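Local coordinates for uncharacterized hypothetical protein (Bacteroides uniformis, PDB 4EIU) that is of unknown function but carries an N-terminal domain of the DUF3823 family, placed in the transthyretin clan, within a chain rich in beta strands, at residues I225-D228 with T229-S233; G77-I80 with P81-R84. All coordinates share one frame; numbering follows the deposited sequence.

Contact 1: residues I225-D228 with T229-S233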
# COMPACT_ATOMS: atom_id res chain seq x y z
N ILE A 225 1.17 4.15 -9.00
CA ILE A 225 1.30 3.93 -10.43
C ILE A 225 -0.06 3.73 -11.08
O ILE A 225 -1.06 3.59 -10.40
CB ILE A 225 2.27 2.76 -10.78
CG1 ILE A 225 1.80 1.40 -10.24
CG2 ILE A 225 3.66 3.09 -10.25
CD1 ILE A 225 2.48 0.17 -10.87
N ASN A 226 -0.07 3.69 -12.42
CA ASN A 226 -1.29 3.50 -13.22
C ASN A 226 -1.70 2.02 -13.34
O ASN A 226 -1.81 1.45 -14.43
CB ASN A 226 -1.04 4.15 -14.60
CG ASN A 226 -2.26 4.13 -15.51
OD1 ASN A 226 -3.37 4.18 -15.02
ND2 ASN A 226 -2.05 4.03 -16.84
N TYR A 227 -1.94 1.37 -12.19
CA TYR A 227 -2.17 -0.05 -12.15
C TYR A 227 -2.98 -0.43 -10.91
O TYR A 227 -2.63 -0.05 -9.79
CB TYR A 227 -0.82 -0.81 -12.10
CG TYR A 227 -0.96 -2.28 -12.42
CD1 TYR A 227 -1.21 -2.72 -13.70
CD2 TYR A 227 -0.88 -3.26 -11.39
CE1 TYR A 227 -1.36 -4.10 -13.99
CE2 TYR A 227 -1.04 -4.59 -11.67
CZ TYR A 227 -1.27 -5.01 -12.96
OH TYR A 227 -1.42 -6.33 -13.20
N ASP A 228 -4.06 -1.14 -11.15
CA ASP A 228 -5.00 -1.51 -10.11
C ASP A 228 -4.78 -2.88 -9.57
O ASP A 228 -4.39 -3.81 -10.30
CB ASP A 228 -6.47 -1.30 -10.57
CG ASP A 228 -6.85 -2.10 -11.82
OD1 ASP A 228 -5.98 -2.51 -12.59
OD2 ASP A 228 -8.05 -2.32 -12.03
N THR A 229 -5.06 -3.01 -8.27
CA THR A 229 -4.93 -4.28 -7.55
C THR A 229 -6.16 -4.41 -6.65
O THR A 229 -6.56 -3.43 -5.98
CB THR A 229 -3.58 -4.40 -6.76
OG1 THR A 229 -3.41 -3.30 -5.85
CG2 THR A 229 -2.37 -4.43 -7.71
N PRO A 230 -6.85 -5.56 -6.69
CA PRO A 230 -6.70 -6.65 -7.66
C PRO A 230 -7.01 -6.14 -9.06
O PRO A 230 -7.74 -5.12 -9.23
CB PRO A 230 -7.75 -7.70 -7.25
CG PRO A 230 -8.52 -7.10 -6.13
CD PRO A 230 -7.84 -5.85 -5.64
N VAL A 231 -6.44 -6.83 -10.03
CA VAL A 231 -6.54 -6.45 -11.44
C VAL A 231 -8.02 -6.36 -11.81
O VAL A 231 -8.81 -7.24 -11.47
CB VAL A 231 -5.73 -7.45 -12.30
CG1 VAL A 231 -6.06 -7.32 -13.78
CG2 VAL A 231 -4.26 -7.14 -11.99
N GLY A 232 -8.39 -5.28 -12.45
CA GLY A 232 -9.77 -5.04 -12.88
C GLY A 232 -10.63 -4.38 -11.83
O GLY A 232 -11.80 -4.04 -12.12
N SER A 233 -10.12 -4.18 -10.62
CA SER A 233 -10.93 -3.57 -9.56
C SER A 233 -11.07 -2.07 -9.74
O SER A 233 -11.98 -1.49 -9.21
CB SER A 233 -10.37 -3.81 -8.15
OG SER A 233 -9.07 -3.17 -8.01
O HOH W 1 -2.68 -0.82 -7.11
O HOH W 2 -6.23 -3.84 -14.64

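Contact 2: residues G77-I80 with P81-R84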
# COMPACT_ATOMS: atom_id res chain seq x y z
N GLY A 77 -2.40 -5.56 -2.60
CA GLY A 77 -1.94 -4.30 -2.10
C GLY A 77 -1.19 -3.54 -3.16
O GLY A 77 -1.34 -3.88 -4.34
N PRO A 78 -0.38 -2.54 -2.75
CA PRO A 78 0.48 -1.74 -3.65
C PRO A 78 1.79 -2.48 -3.96
O PRO A 78 2.87 -2.02 -3.66
CB PRO A 78 0.70 -0.46 -2.84
CG PRO A 78 0.79 -0.96 -1.42
CD PRO A 78 -0.29 -2.03 -1.36
N PHE A 79 1.61 -3.64 -4.57
CA PHE A 79 2.67 -4.57 -4.90
C PHE A 79 2.22 -5.53 -6.01
O PHE A 79 1.02 -5.75 -6.24
CB PHE A 79 3.20 -5.31 -3.65
CG PHE A 79 2.13 -5.97 -2.80
CD1 PHE A 79 1.56 -7.16 -3.17
CD2 PHE A 79 1.75 -5.38 -1.58
CE1 PHE A 79 0.63 -7.79 -2.33
CE2 PHE A 79 0.79 -5.98 -0.75
CZ PHE A 79 0.24 -7.17 -1.15
N ILE A 80 3.20 -6.12 -6.68
CA ILE A 80 2.94 -7.02 -7.79
C ILE A 80 1.97 -8.08 -7.32
O ILE A 80 2.18 -8.69 -6.26
CB ILE A 80 4.23 -7.69 -8.31
CG1 ILE A 80 5.10 -6.64 -9.02
CG2 ILE A 80 3.89 -8.81 -9.31
CD1 ILE A 80 6.38 -7.20 -9.65
N PRO A 81 0.89 -8.27 -8.06
CA PRO A 81 -0.04 -9.35 -7.62
C PRO A 81 0.62 -10.70 -7.43
O PRO A 81 1.41 -11.14 -8.31
CB PRO A 81 -1.06 -9.42 -8.74
CG PRO A 81 -1.02 -8.05 -9.35
CD PRO A 81 0.40 -7.58 -9.26
N LEU A 82 0.30 -11.34 -6.30
CA LEU A 82 0.80 -12.65 -5.95
C LEU A 82 -0.01 -13.75 -6.61
O LEU A 82 0.49 -14.85 -6.81
CB LEU A 82 0.72 -12.83 -4.40
CG LEU A 82 1.62 -11.85 -3.61
CD1 LEU A 82 1.39 -12.11 -2.10
CD2 LEU A 82 3.10 -11.97 -4.01
N VAL A 83 -1.28 -13.48 -6.90
CA VAL A 83 -2.13 -14.42 -7.57
C VAL A 83 -2.41 -13.86 -8.95
O VAL A 83 -3.09 -12.84 -9.08
CB VAL A 83 -3.43 -14.70 -6.79
CG1 VAL A 83 -4.29 -15.78 -7.50
CG2 VAL A 83 -3.09 -15.13 -5.36
N ARG A 84 -1.89 -14.52 -9.98
CA ARG A 84 -1.90 -13.96 -11.33
C ARG A 84 -2.59 -14.87 -12.31
O ARG A 84 -2.14 -16.00 -12.54
CB ARG A 84 -0.49 -13.66 -11.82
CG ARG A 84 0.23 -12.69 -10.91
CD ARG A 84 1.51 -12.22 -11.48
NE ARG A 84 2.59 -13.19 -11.48
CZ ARG A 84 3.47 -13.37 -10.50
NH1 ARG A 84 3.38 -12.75 -9.33
NH2 ARG A 84 4.47 -14.22 -10.69

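Contact 1: residues I225-D228 with T229-S233
The carboxylate of Asp228 reaches across to the backbone of the turn that follows it, with Asp228 OD2 lying 3.0 Å from Gly232 N. The N-H...O angle of only 121° makes this a weak bond, and OD2 finds a stronger donor in Gly234 N. With CG between the backbone N and the carbonyl carbon (chi1 58°), the carboxylate reaches these amides, while OD1 accepts from a water. Losing the carboxylate to an alanine is likely to leave the Gly234 amide without its acceptor and that water without its carboxylate partner. Tyr227 lies obliquely to Val231, whose CG2 comes within 3.2 Å of Tyr227 OH and 3.8 Å of Tyr227 CZ; the Thr229 side chain crosses the tyrosine at about a right angle, with Thr229 CG2 4.1 Å from Tyr227 CD2. A second water donates to both Tyr227 O and Thr229 OG1, while Thr229 OG1 also hydrogen-bonds to Gly77 O. After a cis peptide before Pro230, Ser233 N to Pro230 O closes a type II beta turn, and Ser233 OG adds a bond to Pro230 O at 2.7 Å, in the carbonyl plane on a lone pair. Gly232 takes a positive phi (88°) in this loop joining antiparallel neighbours 216-225 and 239-247.

Contact 2: residues G77-I80 with P81-R84
The loop that leads from strand 69-76 into edge strand 83-85 of the five-stranded antiparallel sheet brings Ile80 and Phe79 against Arg84 and Leu82 respectively. Ile80 CG2 stands anti to the backbone N, on the side of its carbonyl carbon, which sets this methyl 3.7 Å from Pro81 CD and 4.0 Å from Arg84 NH1; it meets the guanidinium obliquely. A bend at chi3 (-73°) folds the arginine back along the chain, and Arg84 NH1 donates to Pro81 O at 2.7 Å. That bond is nearly straight (161° at the hydrogen). The acceptor sits only 6° out of the guanidinium plane, and NH1 in turn lies in the plane of the Pro81 carbonyl. The Phe79 ring meets Leu82 more loosely, Phe79 CE1 to Leu82 CG at 4.4 Å, again obliquely. Over one face of the Phe79 ring, offset toward the rim, lies Gly77 N, 3.4 Å above the plane. Beyond the segments, Ile80 pairs through its backbone with Gln112, Leu82 with Gly95, and Arg84 with Leu92 and His93. Between the two segments the side chains meet through apolar carbons, whereas the Arg84 bond spans residues 81 to 84 and is consistent with steadying the chain where it enters strand 83-85.

In the fold
Contacts 1 and 2 lie far apart in sequence, yet their centres are about 9 Å apart and they touch directly. The polar tie is a probable hydrogen bond, Thr229 OG1 to Gly77 O, 2.6 Å. Apolar contacts flank it: Tyr227 CE2 lies 4.1 Å from Pro81 CD, and Thr229 CG2 4.2 Å from Pro81 CG. The loop between strands 216-225 and 239-247 is thereby packed on the loop leading into strand 83-85, joining the neighbourhoods of two antiparallel sheets. Tyr227 OH and Arg84 NE each bond an O4 atom of PEG, probably from the crystallisation liquor; because Tyr227 OH and Arg84 NE are 8.1 Å apart, the two O4 atoms probably belong to different PEG molecules.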